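Local coordinates for transcriptional regulator (Corynebacterium diphtheriae, PDB 3LMM), which is of unknown function but is probably a DNA-binding transcriptional regulator, at residues E318-R323 against R334-F339. Residues are numbered along the deposited sequence; the frame is centred on the assembly and turned at random.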
ATOM      1  N   GLU A 318      16.619   9.633 -19.152  1.00 30.64           N
ATOM      2  CA  GLU A 318      17.235  10.124 -17.931  1.00 32.77           C
ATOM      3  C   GLU A 318      17.006   9.215 -16.709  1.00 31.61           C
ATOM      4  O   GLU A 318      15.888   8.804 -16.419  1.00 36.51           O
ATOM      5  CB  GLU A 318      16.776  11.579 -17.673  1.00 34.41           C
ATOM      6  CG  GLU A 318      15.263  11.903 -17.817  1.00 46.84           C
ATOM      7  CD  GLU A 318      14.799  12.266 -19.238  1.00 44.83           C
ATOM      8  OE1 GLU A 318      14.468  11.346 -20.022  1.00 40.64           O
ATOM      9  OE2 GLU A 318      14.763  13.479 -19.558  1.00 39.50           O
ATOM     10  N   PRO A 319      18.087   8.879 -15.987  1.00 30.59           N
ATOM     11  CA  PRO A 319      18.018   8.014 -14.807  1.00 29.24           C
ATOM     12  C   PRO A 319      17.419   8.699 -13.595  1.00 25.77           C
ATOM     13  O   PRO A 319      17.309   9.922 -13.544  1.00 30.46           O
ATOM     14  CB  PRO A 319      19.478   7.644 -14.553  1.00 24.29           C
ATOM     15  CG  PRO A 319      20.165   7.936 -15.865  1.00 37.04           C
ATOM     16  CD  PRO A 319      19.484   9.188 -16.311  1.00 22.66           C
ATOM     17  N   ILE A 320      17.023   7.891 -12.621  1.00 26.59           N
ATOM     18  CA  ILE A 320      16.490   8.420 -11.385  1.00 15.65           C
ATOM     19  C   ILE A 320      17.706   9.140 -10.827  1.00 23.69           C
ATOM     20  O   ILE A 320      18.767   8.531 -10.649  1.00 23.62           O
ATOM     21  CB  ILE A 320      16.086   7.289 -10.410  1.00 15.33           C
ATOM     22  CG1 ILE A 320      14.970   6.435 -11.029  1.00 17.64           C
ATOM     23  CG2 ILE A 320      15.651   7.877  -9.084  1.00  6.96           C
ATOM     24  CD1 ILE A 320      14.640   5.162 -10.250  1.00  1.78           C
ATOM     25  N   ASP A 321      17.560  10.435 -10.583  1.00 23.90           N
ATOM     26  CA  ASP A 321      18.646  11.240 -10.046  1.00 23.36           C
ATOM     27  C   ASP A 321      18.498  11.265  -8.540  1.00 24.15           C
ATOM     28  O   ASP A 321      17.534  11.831  -8.022  1.00 24.55           O
ATOM     29  CB  ASP A 321      18.557  12.675 -10.596  1.00 36.49           C
ATOM     30  CG  ASP A 321      19.654  13.587 -10.065  1.00 40.92           C
ATOM     31  OD1 ASP A 321      19.631  14.807 -10.369  1.00 47.94           O
ATOM     32  OD2 ASP A 321      20.545  13.084  -9.345  1.00 53.52           O
ATOM     33  N   VAL A 322      19.425  10.621  -7.839  1.00 16.83           N
ATOM     34  CA  VAL A 322      19.396  10.633  -6.381  1.00 20.36           C
ATOM     35  C   VAL A 322      20.664  11.308  -5.899  1.00 18.91           C
ATOM     36  O   VAL A 322      21.763  10.899  -6.262  1.00 20.10           O
ATOM     37  CB  VAL A 322      19.263   9.188  -5.742  1.00 19.89           C
ATOM     38  CG1 VAL A 322      20.141   8.193  -6.456  1.00 12.77           C
ATOM     39  CG2 VAL A 322      19.627   9.239  -4.261  1.00  1.16           C
ATOM     40  N   ARG A 323      20.500  12.378  -5.125  1.00 21.87           N
ATOM     41  CA  ARG A 323      21.646  13.087  -4.582  1.00 25.34           C
ATOM     42  C   ARG A 323      21.560  13.108  -3.069  1.00 22.83           C
ATOM     43  O   ARG A 323      20.472  13.088  -2.497  1.00 26.13           O
ATOM     44  CB  ARG A 323      21.765  14.521  -5.134  1.00 25.12           C
ATOM     45  CG  ARG A 323      20.508  15.359  -5.120  1.00 35.59           C
ATOM     46  CD  ARG A 323      19.687  15.133  -6.379  1.00 51.93           C
ATOM     47  NE  ARG A 323      20.322  15.639  -7.600  1.00 54.47           N
ATOM     48  CZ  ARG A 323      20.519  16.926  -7.872  1.00 55.81           C
ATOM     49  NH1 ARG A 323      20.138  17.860  -7.003  1.00 53.14           N
ATOM     50  NH2 ARG A 323      21.081  17.273  -9.022  1.00 43.71           N
ATOM     51  N   ARG A 334      14.981  12.410  -7.303  1.00 24.87           N
ATOM     52  CA  ARG A 334      14.257  12.925  -8.456  1.00 26.92           C
ATOM     53  C   ARG A 334      13.975  11.779  -9.414  1.00 32.78           C
ATOM     54  O   ARG A 334      14.899  11.093  -9.843  1.00 36.81           O
ATOM     55  CB  ARG A 334      15.096  13.974  -9.181  1.00 26.90           C
ATOM     56  CG  ARG A 334      15.248  15.296  -8.460  1.00 40.67           C
ATOM     57  CD  ARG A 334      16.536  15.995  -8.884  1.00 56.14           C
ATOM     58  NE  ARG A 334      16.595  17.379  -8.425  1.00 64.89           N
ATOM     59  CZ  ARG A 334      15.924  18.377  -8.993  1.00 78.82           C
ATOM     60  NH1 ARG A 334      15.148  18.144 -10.047  1.00 79.36           N
ATOM     61  NH2 ARG A 334      16.017  19.607  -8.502  1.00 85.73           N
ATOM     62  N   SER A 335      12.706  11.570  -9.754  1.00 34.38           N
ATOM     63  CA  SER A 335      12.340  10.500 -10.681  1.00 34.28           C
ATOM     64  C   SER A 335      11.625  10.996 -11.934  1.00 35.95           C
ATOM     65  O   SER A 335      10.670  11.772 -11.858  1.00 30.44           O
ATOM     66  CB  SER A 335      11.463   9.475  -9.979  1.00 35.78           C
ATOM     67  OG  SER A 335      12.196   8.783  -8.996  1.00 46.91           O
ATOM     68  N   PRO A 336      12.070  10.529 -13.109  1.00 37.55           N
ATOM     69  CA  PRO A 336      11.443  10.954 -14.360  1.00 37.80           C
ATOM     70  C   PRO A 336       9.954  10.616 -14.409  1.00 42.24           C
ATOM     71  O   PRO A 336       9.540   9.486 -14.123  1.00 49.70           O
ATOM     72  CB  PRO A 336      12.247  10.203 -15.412  1.00 32.17           C
ATOM     73  CG  PRO A 336      12.634   8.948 -14.698  1.00 34.61           C
ATOM     74  CD  PRO A 336      13.073   9.481 -13.360  1.00 36.84           C
ATOM     75  N   GLY A 337       9.150  11.608 -14.777  1.00 44.49           N
ATOM     76  CA  GLY A 337       7.713  11.413 -14.868  1.00 39.55           C
ATOM     77  C   GLY A 337       6.985  12.263 -13.849  1.00 36.14           C
ATOM     78  O   GLY A 337       7.613  12.874 -12.988  1.00 35.51           O
ATOM     79  N   GLY A 338       5.660  12.304 -13.947  1.00 31.07           N
ATOM     80  CA  GLY A 338       4.878  13.086 -13.011  1.00 34.13           C
ATOM     81  C   GLY A 338       3.601  12.390 -12.582  1.00 37.90           C
ATOM     82  O   GLY A 338       3.206  11.389 -13.178  1.00 46.86           O
ATOM     83  N   PHE A 339       2.960  12.922 -11.545  1.00 42.12           N
ATOM     84  CA  PHE A 339       1.709  12.369 -11.020  1.00 50.77           C
ATOM     85  C   PHE A 339       0.667  12.206 -12.117  1.00 62.30           C
ATOM     86  O   PHE A 339       0.327  13.179 -12.800  1.00 60.65           O
ATOM     87  CB  PHE A 339       1.125  13.301  -9.960  1.00 46.95           C
ATOM     88  CG  PHE A 339       2.012  13.512  -8.784  1.00 34.63           C
ATOM     89  CD1 PHE A 339       1.882  14.654  -8.004  1.00 35.08           C
ATOM     90  CD2 PHE A 339       2.968  12.573  -8.443  1.00 33.66           C
ATOM     91  CE1 PHE A 339       2.698  14.858  -6.902  1.00 35.59           C
ATOM     92  CE2 PHE A 339       3.786  12.765  -7.346  1.00 40.29           C
ATOM     93  CZ  PHE A 339       3.652  13.911  -6.571  1.00 38.78           C
TER
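D321 and R334 face each other across two antiparallel strands as a hydrogen-bonded pair, with D321 N bonded to R334 O at 2.8 Å and R334 N to D321 O at 2.7 Å. The strand axes run 176° apart in direction, and both side chains leave the same face of the sheet, side by side. The methylene stem of R334, extended from CG to NE, passes along the aspartate, bringing R334 CD to 3.6 Å from D321 OD1. The contact is therefore with the aliphatic part: OD1 stands well out of the R334 guanidinium plane, and no N-H points at it. The carboxylate is instead gripped by R323, two residues along its own strand. R323 bends at chi2 and chi3, which folds NE back to D321 OD2 at 3.1 Å, within the guanidinium plane but from above the carboxylate plane; NE also forms a weak bond to OD1. R334 NE then lies over one face of the R323 guanidinium, 3.8 Å from R323 NH1, the two planes 65° apart. D321 probably tempers this pairing of like charges, and E402 offers R334 a long, weak ion pair. On the other face, I320 CG2, anti to its backbone nitrogen, reaches S335 OG at 3.6 Å, and both residues pack against helix 298-311. Beyond them, P336 CG approaches E318 O at 3.7 Å where the strand pairing ends. Strands 320-325 and 330-336 form a β-hairpin at the centre of a six-stranded mixed sheet, whose second strand falls in a stretch matching the putative RecG helicase C-terminal family.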